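Local coordinates for protein metallo-beta-lactamase (Serratia marcescens, PDB 5B15) that hydrolyses beta-lactam antibiotics as a zinc-dependent class B3 metallo-beta-lactamase and is captured here with a ring-opened carbapenem in its active site, at residues 4-9 with 44-49; 70-75 with 172-177. One frame throughout, in Å; residues are numbered along the deposited sequence. Where two conformers were deposited one is given.

Contact 1: 4-9 with 44-49; sequences DWSSPQ and TEKGAQ. With DQM ((2~{S},3~{R},4~{S})-2-[(2~{S},3~{R})-1,3-bis(oxidanyl)-1-oxidanylidene-butan-2-yl]-3-methyl-4-[(3~{S},5~{S})-5-[(sulfamoylamino)methyl]pyrrolidin-3-yl]sulfanyl-3,4-dihydro-2~{H}-pyrrole-5-carboxylic acid), chain N.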
ATOM      1  N   ASP A   4     -12.646 -11.242  -0.227  1.00 19.25           N
ATOM      2  CA  ASP A   4     -11.450 -11.935  -0.666  1.00 17.24           C
ATOM      3  C   ASP A   4     -10.530 -10.971  -1.432  1.00 12.48           C
ATOM      4  O   ASP A   4     -10.919  -9.857  -1.867  1.00 11.13           O
ATOM      5  CB  ASP A   4     -11.806 -13.142  -1.555  1.00 19.96           C
ATOM      6  CG  ASP A   4     -12.458 -14.314  -0.781  1.00 25.06           C
ATOM      7  OD1 ASP A   4     -12.210 -14.477   0.438  1.00 25.94           O
ATOM      8  OD2 ASP A   4     -13.076 -15.173  -1.461  1.00 33.31           O
ATOM      9  N   TRP A   5      -9.273 -11.381  -1.552  1.00 11.00           N
ATOM     10  CA  TRP A   5      -8.269 -10.538  -2.167  1.00 11.86           C
ATOM     11  C   TRP A   5      -8.628 -10.062  -3.554  1.00 10.50           C
ATOM     12  O   TRP A   5      -8.175  -9.005  -3.977  1.00 10.50           O
ATOM     13  CB  TRP A   5      -6.942 -11.244  -2.299  1.00 12.40           C
ATOM     14  CG  TRP A   5      -6.222 -11.580  -1.053  1.00 12.82           C
ATOM     15  CD1 TRP A   5      -6.501 -11.169   0.217  1.00 12.37           C
ATOM     16  CD2 TRP A   5      -5.081 -12.433  -0.970  1.00 12.99           C
ATOM     17  NE1 TRP A   5      -5.571 -11.713   1.087  1.00 12.72           N
ATOM     18  CE2 TRP A   5      -4.704 -12.493   0.376  1.00 13.53           C
ATOM     19  CE3 TRP A   5      -4.338 -13.151  -1.919  1.00 13.74           C
ATOM     20  CZ2 TRP A   5      -3.597 -13.237   0.801  1.00 14.75           C
ATOM     21  CZ3 TRP A   5      -3.248 -13.915  -1.488  1.00 12.93           C
ATOM     22  CH2 TRP A   5      -2.915 -13.964  -0.146  1.00 13.46           C
ATOM     23  N   SER A   6      -9.346 -10.898  -4.316  1.00  9.22           N
ATOM     24  CA  SER A   6      -9.658 -10.561  -5.683  1.00  9.83           C
ATOM     25  C   SER A   6     -11.110 -10.114  -5.892  1.00  8.96           C
ATOM     26  O   SER A   6     -11.543 -10.002  -7.059  1.00 12.67           O
ATOM     27  CB  SER A   6      -9.372 -11.756  -6.602  1.00  9.56           C
ATOM     28  OG  SER A   6      -8.012 -12.214  -6.457  1.00  9.89           O
ATOM     29  N   SER A   7     -11.852  -9.911  -4.811  1.00  8.81           N
ATOM     30  CA  SER A   7     -13.287  -9.668  -4.950  1.00 10.17           C
ATOM     31  C   SER A   7     -13.553  -8.343  -5.626  1.00  9.35           C
ATOM     32  O   SER A   7     -12.992  -7.325  -5.234  1.00  9.33           O
ATOM     33  CB  SER A   7     -13.988  -9.741  -3.595  1.00 11.73           C
ATOM     34  OG  SER A   7     -13.431  -8.899  -2.642  1.00 17.61           O
ATOM     35  N   PRO A   8     -14.577  -8.283  -6.476  1.00 10.22           N
ATOM     36  CA  PRO A   8     -15.067  -6.977  -6.905  1.00  9.65           C
ATOM     37  C   PRO A   8     -15.474  -6.085  -5.756  1.00  9.87           C
ATOM     38  O   PRO A   8     -15.885  -6.562  -4.689  1.00 12.17           O
ATOM     39  CB  PRO A   8     -16.273  -7.341  -7.796  1.00 10.81           C
ATOM     40  CG  PRO A   8     -15.890  -8.664  -8.389  1.00 12.02           C
ATOM     41  CD  PRO A   8     -15.178  -9.389  -7.267  1.00 11.38           C
ATOM     42  N   GLN A   9     -15.350  -4.767  -5.947  1.00  7.99           N
ATOM     43  CA  GLN A   9     -15.678  -3.788  -4.947  1.00  7.60           C
ATOM     44  C   GLN A   9     -15.966  -2.463  -5.651  1.00  7.46           C
ATOM     45  O   GLN A   9     -15.134  -1.956  -6.412  1.00  6.51           O
ATOM     46  CB  GLN A   9     -14.468  -3.570  -4.014  1.00  8.94           C
ATOM     47  CG  GLN A   9     -14.597  -2.383  -3.074  1.00 10.27           C
ATOM     48  CD  GLN A   9     -15.732  -2.504  -2.114  1.00 11.37           C
ATOM     49  OE1 GLN A   9     -15.862  -3.508  -1.416  1.00 12.20           O
ATOM     50  NE2 GLN A   9     -16.537  -1.485  -2.040  1.00 11.48           N
ATOM     51  N   THR A  44      -4.183  -8.454  -6.487  1.00  6.11           N
ATOM     52  CA  THR A  44      -3.734  -9.741  -7.029  1.00  6.71           C
ATOM     53  C   THR A  44      -3.723  -9.717  -8.533  1.00  7.98           C
ATOM     54  O   THR A  44      -4.280  -8.824  -9.134  1.00  7.27           O
ATOM     55  CB  THR A  44      -4.646 -10.868  -6.584  1.00  6.92           C
ATOM     56  OG1 THR A  44      -5.959 -10.548  -7.032  1.00  8.17           O
ATOM     57  CG2 THR A  44      -4.723 -11.036  -5.104  1.00  8.09           C
ATOM     58  N   GLU A  45      -3.236 -10.797  -9.159  1.00  8.31           N
ATOM     59  CA  GLU A  45      -3.292 -10.913 -10.592  1.00  9.68           C
ATOM     60  C   GLU A  45      -4.757 -10.875 -11.123  1.00  7.68           C
ATOM     61  O   GLU A  45      -5.087 -10.114 -12.030  1.00  8.94           O
ATOM     62  CB  GLU A  45      -2.631 -12.226 -11.000  1.00 11.89           C
ATOM     63  CG  GLU A  45      -2.678 -12.545 -12.492  1.00 14.41           C
ATOM     64  CD  GLU A  45      -2.049 -13.873 -12.860  1.00 18.93           C
ATOM     65  OE1 GLU A  45      -1.687 -14.658 -11.956  1.00 21.20           O
ATOM     66  OE2 GLU A  45      -1.776 -14.004 -14.065  1.00 25.23           O
ATOM     67  N   LYS A  46      -5.630 -11.671 -10.508  1.00  8.43           N
ATOM     68  CA  LYS A  46      -7.059 -11.615 -10.844  1.00  9.92           C
ATOM     69  C   LYS A  46      -7.648 -10.248 -10.528  1.00  9.84           C
ATOM     70  O   LYS A  46      -8.443  -9.710 -11.305  1.00  9.28           O
ATOM     71  CB  LYS A  46      -7.814 -12.697 -10.089  1.00 11.07           C
ATOM     72  CG  LYS A  46      -7.613 -14.093 -10.650  1.00 16.20           C
ATOM     73  CD  LYS A  46      -8.508 -15.096  -9.923  1.00 20.95           C
ATOM     74  CE  LYS A  46      -8.056 -15.336  -8.480  1.00 21.59           C
ATOM     75  NZ  LYS A  46      -9.056 -16.176  -7.755  1.00 26.87           N
ATOM     76  N   GLY A  47      -7.208  -9.671  -9.414  1.00  7.70           N
ATOM     77  CA  GLY A  47      -7.688  -8.381  -8.974  1.00  7.46           C
ATOM     78  C   GLY A  47      -7.378  -7.236  -9.908  1.00  6.62           C
ATOM     79  O   GLY A  47      -8.093  -6.235  -9.908  1.00  7.76           O
ATOM     80  N   ALA A  48      -6.344  -7.364 -10.731  1.00  6.45           N
ATOM     81  CA  ALA A  48      -6.041  -6.311 -11.687  1.00  6.62           C
ATOM     82  C   ALA A  48      -7.260  -5.986 -12.556  1.00  7.28           C
ATOM     83  O   ALA A  48      -7.482  -4.832 -12.945  1.00  7.17           O
ATOM     84  CB  ALA A  48      -4.864  -6.665 -12.565  1.00  6.81           C
ATOM     85  N   GLN A  49      -8.038  -7.006 -12.911  1.00  7.84           N
ATOM     86  CA  GLN A  49      -9.207  -6.769 -13.747  1.00  8.69           C
ATOM     87  C   GLN A  49     -10.254  -5.927 -13.031  1.00  7.73           C
ATOM     88  O   GLN A  49     -11.011  -5.130 -13.639  1.00  8.61           O
ATOM     89  CB  GLN A  49      -9.787  -8.124 -14.225  1.00 10.19           C
ATOM     90  CG  GLN A  49      -8.793  -8.940 -15.046  1.00 13.61           C
ATOM     91  CD  GLN A  49      -8.225  -8.188 -16.233  1.00 14.16           C
ATOM     92  OE1 GLN A  49      -8.965  -7.568 -16.994  1.00 18.33           O
ATOM     93  NE2 GLN A  49      -6.896  -8.165 -16.346  1.00 16.10           N
TER
HETATM   94  OAX DQM N 313      -0.966 -14.811   3.223  1.00 18.17           O
HETATM   95  CAJ DQM N 313      -1.479 -13.790   3.645  1.00 15.28           C
HETATM   96  OAD DQM N 313      -2.707 -13.821   4.070  1.00 15.51           O
HETATM   97  CAX DQM N 313      -0.804 -12.441   3.477  1.00 13.98           C
HETATM   98  CAT DQM N 313       0.715 -12.655   3.301  1.00 13.72           C
HETATM   99  CAA DQM N 313       1.037 -12.928   1.824  1.00 15.59           C
HETATM  100  OAI DQM N 313       1.516 -11.552   3.767  1.00 12.72           O
HETATM  101  CAY DQM N 313      -1.304 -11.508   4.593  1.00 13.47           C
HETATM  102  CAU DQM N 313      -1.063 -11.816   6.090  1.00 14.26           C
HETATM  103  CAB DQM N 313      -0.097 -12.960   6.377  1.00 14.26           C
HETATM  104  NAN DQM N 313      -0.764 -10.153   4.369  1.00 11.31           N
HETATM  105  CAS DQM N 313      -0.426  -9.632   5.467  1.00 11.68           C
HETATM  106  CAR DQM N 313       0.040  -8.252   5.511  1.00 10.23           C
HETATM  107  OAE DQM N 313       0.271  -7.633   4.388  1.00  8.24           O
HETATM  108  OAH DQM N 313       0.202  -7.697   6.621  1.00  9.67           O
HETATM  109  CAZ DQM N 313      -0.564 -10.483   6.703  1.00 12.94           C
HETATM  110  SAQ DQM N 313      -1.602  -9.786   8.001  1.00 15.88           S
HETATM  111  CAW DQM N 313      -3.030  -9.146   7.169  1.00 19.45           C
HETATM  112  CAM DQM N 313      -3.750  -8.218   8.137  1.00 20.45           C
HETATM  113  NAO DQM N 313      -5.104  -8.747   8.273  1.00 25.05           N
HETATM  114  CAV DQM N 313      -5.415  -9.504   7.039  1.00 22.91           C
HETATM  115  CAK DQM N 313      -4.070 -10.159   6.677  1.00 20.08           C
HETATM  116  CAL DQM N 313      -6.589 -10.446   7.312  1.00 28.47           C
HETATM  117  NAP DQM N 313      -7.027 -10.475   8.739  1.00 35.46           N
HETATM  118  SBA DQM N 313      -8.124  -9.375   9.283  1.00 31.31           S
HETATM  119  OAF DQM N 313      -8.709  -9.780  10.555  1.00 28.97           O
HETATM  120  OAG DQM N 313      -7.488  -8.072   9.372  1.00 36.80           O
HETATM  121  NAC DQM N 313      -9.405  -9.384   8.295  1.00 32.10           N
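With OG1 of Thr44 set between its own backbone N and carbonyl carbon (chi1 58°) and OG of Ser6 turned back beside its backbone N (chi1 -55°), the two hydroxyls meet tip to tip in a short hydrogen bond, Ser6 OG to Thr44 OG1 at 2.7 Å. Either could donate to the other. The threonine oxygen also accepts from the backbone: Gly47 N lies 2.8 Å from Thr44 OG1, a bent capping bond of 144° that closes the turn leading into helix 47-57. A beta-branched threonine suits this place because its oxygen serves both the helix start and Ser6, while its methyl turns to the tryptophan. There Thr44 CG2 lies 3.6 Å from Trp5 CB and 3.8 Å from Trp5 CE3, approaching the indole obliquely. Serine suits its place across the contact, being small enough to bring its backbone and hydroxyl close to the turn; Ser6 and Gly47 have their CA atoms 4.4 Å apart. The aliphatic part of Lys46 covers the hydroxyl from another side, its CB 3.7 Å from Ser6 OG. Ser6 itself sits in a type I turn from Asp4 to Ser7, tied by Ser7 N and Ser7 OG, both donating to Asp4 O. The far edge of the indole reaches the bound ligand, with Trp5 CZ2 3.4 Å from carboxylate oxygen OAD. Thus the N-terminal loop that precedes strand 12-15 rests on the start of helix 47-57, held also by Thr23 OG1 bonding to Trp5 O, while the indole packs against Glu75 and Asp76 of helix 75-78.

Contact 2: 70-75 with 172-177; sequences STHSHE and FADSLT. With ZN (zinc ion), chain B; NA (sodium ion), chain E; DQM ((2~{S},3~{R},4~{S})-2-[(2~{S},3~{R})-1,3-bis(oxidanyl)-1-oxidanylidene-butan-2-yl]-3-methyl-4-[(3~{S},5~{S})-5-[(sulfamoylamino)methyl]pyrrolidin-3-yl]sulfanyl-3,4-dihydro-2~{H}-pyrrole-5-carboxylic acid), chain N.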
ATOM      1  N   SER A  70       4.263   0.849  -5.509  1.00  4.45           N
ATOM      2  CA  SER A  70       4.163  -0.388  -4.755  1.00  4.40           C
ATOM      3  C   SER A  70       4.453  -0.186  -3.281  1.00  4.66           C
ATOM      4  O   SER A  70       5.514   0.371  -2.950  1.00  5.04           O
ATOM      5  CB  SER A  70       5.152  -1.432  -5.335  1.00  4.85           C
ATOM      6  OG  SER A  70       5.166  -2.617  -4.569  1.00  5.43           O
ATOM      7  N   THR A  71       3.576  -0.675  -2.409  1.00  4.79           N
ATOM      8  CA  THR A  71       3.896  -0.780  -0.991  1.00  4.59           C
ATOM      9  C   THR A  71       4.931  -1.872  -0.788  1.00  4.58           C
ATOM     10  O   THR A  71       6.079  -1.610  -0.372  1.00  5.26           O
ATOM     11  CB  THR A  71       2.626  -1.050  -0.138  1.00  5.03           C
ATOM     12  OG1 THR A  71       1.943  -2.189  -0.651  1.00  5.14           O
ATOM     13  CG2 THR A  71       1.730   0.171  -0.069  1.00  5.44           C
ATOM     14  N   HIS A  72       4.537  -3.098  -1.060  1.00  4.19           N
ATOM     15  CA  HIS A  72       5.519  -4.188  -1.002  1.00  4.50           C
ATOM     16  C   HIS A  72       5.154  -5.344  -1.916  1.00  4.32           C
ATOM     17  O   HIS A  72       4.035  -5.478  -2.415  1.00  4.87           O
ATOM     18  CB  HIS A  72       5.733  -4.633   0.457  1.00  4.97           C
ATOM     19  CG  HIS A  72       4.647  -5.488   1.013  1.00  5.18           C
ATOM     20  ND1 HIS A  72       3.586  -4.969   1.713  1.00  5.45           N
ATOM     21  CD2 HIS A  72       4.411  -6.824   0.908  1.00  5.22           C
ATOM     22  CE1 HIS A  72       2.794  -5.957   2.095  1.00  5.60           C
ATOM     23  NE2 HIS A  72       3.276  -7.096   1.635  1.00  5.67           N
ATOM     24  N   SER A  73       6.146  -6.212  -2.096  1.00  4.99           N
ATOM     25  CA  SER A  73       6.210  -7.161  -3.219  1.00  5.00           C
ATOM     26  C   SER A  73       5.732  -8.547  -2.810  1.00  5.45           C
ATOM     27  O   SER A  73       6.497  -9.511  -2.872  1.00  6.17           O
ATOM     28  CB  SER A  73       7.602  -7.154  -3.777  1.00  5.51           C
ATOM     29  OG  SER A  73       8.570  -7.302  -2.760  1.00  6.46           O
ATOM     30  N   HIS A  74       4.470  -8.662  -2.358  1.00  5.03           N
ATOM     31  CA  HIS A  74       3.805  -9.953  -2.183  1.00  4.82           C
ATOM     32  C   HIS A  74       2.604 -10.029  -3.112  1.00  5.51           C
ATOM     33  O   HIS A  74       2.056  -8.992  -3.532  1.00  6.13           O
ATOM     34  CB  HIS A  74       3.332 -10.133  -0.727  1.00  5.28           C
ATOM     35  CG  HIS A  74       4.448 -10.314   0.244  1.00  5.25           C
ATOM     36  ND1 HIS A  74       4.312  -9.999   1.571  1.00  5.56           N
ATOM     37  CD2 HIS A  74       5.709 -10.776   0.094  1.00  5.60           C
ATOM     38  CE1 HIS A  74       5.433 -10.295   2.210  1.00  5.61           C
ATOM     39  NE2 HIS A  74       6.299 -10.763   1.332  1.00  5.55           N
ATOM     40  N   GLU A  75       2.149 -11.258  -3.370  1.00  5.92           N
ATOM     41  CA  GLU A  75       1.133 -11.505  -4.370  1.00  6.95           C
ATOM     42  C   GLU A  75      -0.152 -10.777  -4.109  1.00  6.12           C
ATOM     43  O   GLU A  75      -0.859 -10.398  -5.069  1.00  6.99           O
ATOM     44  CB  GLU A  75       0.815 -13.013  -4.460  1.00  8.49           C
ATOM     45  CG  GLU A  75       0.040 -13.601  -3.283  1.00 11.34           C
ATOM     46  CD  GLU A  75      -0.324 -15.078  -3.456  1.00 13.03           C
ATOM     47  OE1 GLU A  75      -0.243 -15.808  -2.451  1.00 15.69           O
ATOM     48  OE2 GLU A  75      -0.821 -15.428  -4.545  1.00 17.10           O
ATOM     49  N   PHE A 172      -1.015   6.081   2.590  1.00  4.77           N
ATOM     50  CA  PHE A 172      -1.238   4.716   2.166  1.00  4.61           C
ATOM     51  C   PHE A 172      -0.209   3.880   2.911  1.00  4.25           C
ATOM     52  O   PHE A 172       0.986   3.906   2.594  1.00  5.06           O
ATOM     53  CB  PHE A 172      -1.152   4.573   0.637  1.00  4.69           C
ATOM     54  CG  PHE A 172      -1.727   3.288   0.093  1.00  5.04           C
ATOM     55  CD1 PHE A 172      -1.159   2.047   0.424  1.00  5.04           C
ATOM     56  CD2 PHE A 172      -2.882   3.297  -0.654  1.00  6.01           C
ATOM     57  CE1 PHE A 172      -1.689   0.846  -0.076  1.00  5.25           C
ATOM     58  CE2 PHE A 172      -3.379   2.116  -1.191  1.00  5.43           C
ATOM     59  CZ  PHE A 172      -2.817   0.900  -0.869  1.00  4.52           C
ATOM     60  N   ALA A 173      -0.666   3.216   3.970  1.00  4.89           N
ATOM     61  CA  ALA A 173       0.193   2.596   4.957  1.00  4.99           C
ATOM     62  C   ALA A 173       0.557   1.172   4.511  1.00  4.95           C
ATOM     63  O   ALA A 173      -0.327   0.304   4.365  1.00  5.83           O
ATOM     64  CB  ALA A 173      -0.514   2.547   6.310  1.00  5.22           C
ATOM     65  N   ASP A 174       1.849   0.930   4.285  1.00  4.64           N
ATOM     66  CA  ASP A 174       2.336  -0.421   4.062  1.00  4.85           C
ATOM     67  C   ASP A 174       2.099  -1.285   5.280  1.00  4.94           C
ATOM     68  O   ASP A 174       1.876  -0.791   6.387  1.00  5.12           O
ATOM     69  CB  ASP A 174       3.835  -0.396   3.743  1.00  4.93           C
ATOM     70  CG  ASP A 174       4.353  -1.679   3.123  1.00  5.68           C
ATOM     71  OD1 ASP A 174       3.559  -2.496   2.656  1.00  6.92           O
ATOM     72  OD2 ASP A 174       5.608  -1.840   3.190  1.00  6.20           O
ATOM     73  N   SER A 175       2.076  -2.596   5.031  1.00  4.98           N
ATOM     74  CA  SER A 175       2.001  -3.546   6.130  0.50  4.73           C
ATOM     75  C   SER A 175       3.242  -3.488   7.027  1.00  5.46           C
ATOM     76  O   SER A 175       4.356  -3.457   6.532  1.00  6.63           O
ATOM     77  CB  SER A 175       1.805  -4.929   5.547  0.50  4.81           C
ATOM     78  OG  SER A 175       0.644  -4.919   4.730  0.50  4.73           O
ATOM     79  N   LEU A 176       3.011  -3.561   8.344  1.00  5.42           N
ATOM     80  CA  LEU A 176       4.042  -3.532   9.373  1.00  5.90           C
ATOM     81  C   LEU A 176       4.078  -4.828  10.178  1.00  5.71           C
ATOM     82  O   LEU A 176       4.457  -4.821  11.328  1.00  6.52           O
ATOM     83  CB  LEU A 176       3.772  -2.348  10.314  1.00  6.55           C
ATOM     84  CG  LEU A 176       3.706  -0.983   9.654  1.00  6.98           C
ATOM     85  CD1 LEU A 176       3.443   0.128  10.643  1.00  8.02           C
ATOM     86  CD2 LEU A 176       4.904  -0.674   8.785  1.00  8.28           C
ATOM     87  N   THR A 177       3.571  -5.906   9.589  1.00  5.29           N
ATOM     88  CA  THR A 177       3.313  -7.137  10.318  1.00  5.83           C
ATOM     89  C   THR A 177       4.448  -8.153  10.303  1.00  5.81           C
ATOM     90  O   THR A 177       4.963  -8.522   9.255  1.00  7.27           O
ATOM     91  CB  THR A 177       2.061  -7.831   9.757  1.00  6.19           C
ATOM     92  OG1 THR A 177       2.254  -8.129   8.373  1.00  8.94           O
ATOM     93  CG2 THR A 177       0.842  -6.953   9.941  1.00  7.07           C
TER
HETATM   94 ZN    ZN B 301       2.829  -8.902   2.475  1.00  5.67          ZN
HETATM   95 NA    NA E 304       8.066  -0.594  -2.340  1.00 12.02          NA
HETATM   96  OAX DQM N 313      -0.966 -14.811   3.223  1.00 18.17           O
HETATM   97  CAJ DQM N 313      -1.479 -13.790   3.645  1.00 15.28           C
HETATM   98  OAD DQM N 313      -2.707 -13.821   4.070  1.00 15.51           O
HETATM   99  CAX DQM N 313      -0.804 -12.441   3.477  1.00 13.98           C
HETATM  100  CAT DQM N 313       0.715 -12.655   3.301  1.00 13.72           C
HETATM  101  CAA DQM N 313       1.037 -12.928   1.824  1.00 15.59           C
HETATM  102  OAI DQM N 313       1.516 -11.552   3.767  1.00 12.72           O
HETATM  103  CAY DQM N 313      -1.304 -11.508   4.593  1.00 13.47           C
HETATM  104  CAU DQM N 313      -1.063 -11.816   6.090  1.00 14.26           C
HETATM  105  CAB DQM N 313      -0.097 -12.960   6.377  1.00 14.26           C
HETATM  106  NAN DQM N 313      -0.764 -10.153   4.369  1.00 11.31           N
HETATM  107  CAS DQM N 313      -0.426  -9.632   5.467  1.00 11.68           C
HETATM  108  CAR DQM N 313       0.040  -8.252   5.511  1.00 10.23           C
HETATM  109  OAE DQM N 313       0.271  -7.633   4.388  1.00  8.24           O
HETATM  110  OAH DQM N 313       0.202  -7.697   6.621  1.00  9.67           O
HETATM  111  CAZ DQM N 313      -0.564 -10.483   6.703  1.00 12.94           C
HETATM  112  SAQ DQM N 313      -1.602  -9.786   8.001  1.00 15.88           S
HETATM  113  CAW DQM N 313      -3.030  -9.146   7.169  1.00 19.45           C
HETATM  114  CAM DQM N 313      -3.750  -8.218   8.137  1.00 20.45           C
HETATM  115  NAO DQM N 313      -5.104  -8.747   8.273  1.00 25.05           N
HETATM  116  CAV DQM N 313      -5.415  -9.504   7.039  1.00 22.91           C
HETATM  117  CAK DQM N 313      -4.070 -10.159   6.677  1.00 20.08           C
HETATM  118  CAL DQM N 313      -6.589 -10.446   7.312  1.00 28.47           C
HETATM  119  NAP DQM N 313      -7.027 -10.475   8.739  1.00 35.46           N
HETATM  120  SBA DQM N 313      -8.124  -9.375   9.283  1.00 31.31           S
HETATM  121  OAF DQM N 313      -8.709  -9.780  10.555  1.00 28.97           O
HETATM  122  OAG DQM N 313      -7.488  -8.072   9.372  1.00 36.80           O
HETATM  123  NAC DQM N 313      -9.405  -9.384   8.295  1.00 32.10           N
HETATM  124  O   HOH W   1       7.564  -3.188  -3.334  1.00  6.35           O
HETATM  125  O   HOH W   2       1.103  -9.448   2.233  1.00  7.24           O
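The HxHxDH zinc-binding motif of the metallo-beta-lactamase fold, in the loop between strand 65-69 and helix 75-78, here meets the end of strand 166-173. His72 NE2 binds the first zinc at 2.0 Å and His74 ND1 binds it too, and His150 and a water, 1.8 Å from the metal, complete its ligands. On the other side of its ring, His72 ND1 donates to Asp174 OD1 at 2.6 Å, nearly straight at 160°. The acceptor lies in the ring plane and uses its syn lone pair, although ring and carboxylate planes are 41° apart. Ser175 N gives the same oxygen a second, weak bond. Asp174 reaches the ring with CG anti to its backbone N (chi1 -164°), and OD1 also rests against Thr71 CB. Thr71 turns its methyl to the Phe172 ring, CG2 lying 3.5 Å from CD1, while its hydroxyl bonds to Asp41. Short polar side chains then receive the ligand's pyrroline carboxylate: Thr177 OG1 donates to OAH at 2.7 Å and, in the conformer given, Ser175 OG donates to OAE at 2.8 Å. The ligand hydroxyl OAI is hydrogen-bonded to the zinc-bound water. An imidazole suits position 72 because one nitrogen can hold the metal while the other holds the carboxylate; this second-shell bond, together with the zinc, helps to fix the ring's rotation and probably makes NE2 a more electron-rich zinc ligand.

Contacts 1 and 2 lie with their centres 16 Å apart and are joined by Glu75, the last residue of segment 70-75. Its side chain packs on the tryptophan of contact 1, Trp5 CZ3 to Glu75 OE1 being 3.7 Å, and its carbonyl oxygen lies 3.9 Å from Thr44 CG2. Both contacts also touch the ring-opened carbapenem, but at different groups: contact 1 meets one carboxylate at the indole edge, whereas contact 2 meets the pyrroline carboxylate, through Thr177 and one conformer of Ser175. Contact 2 supplies two ligands of the first zinc, while the indole of contact 1 lines the pocket, its nearest atoms about 4 Å from the side chains of Asp76 and His215, ligands of the second zinc.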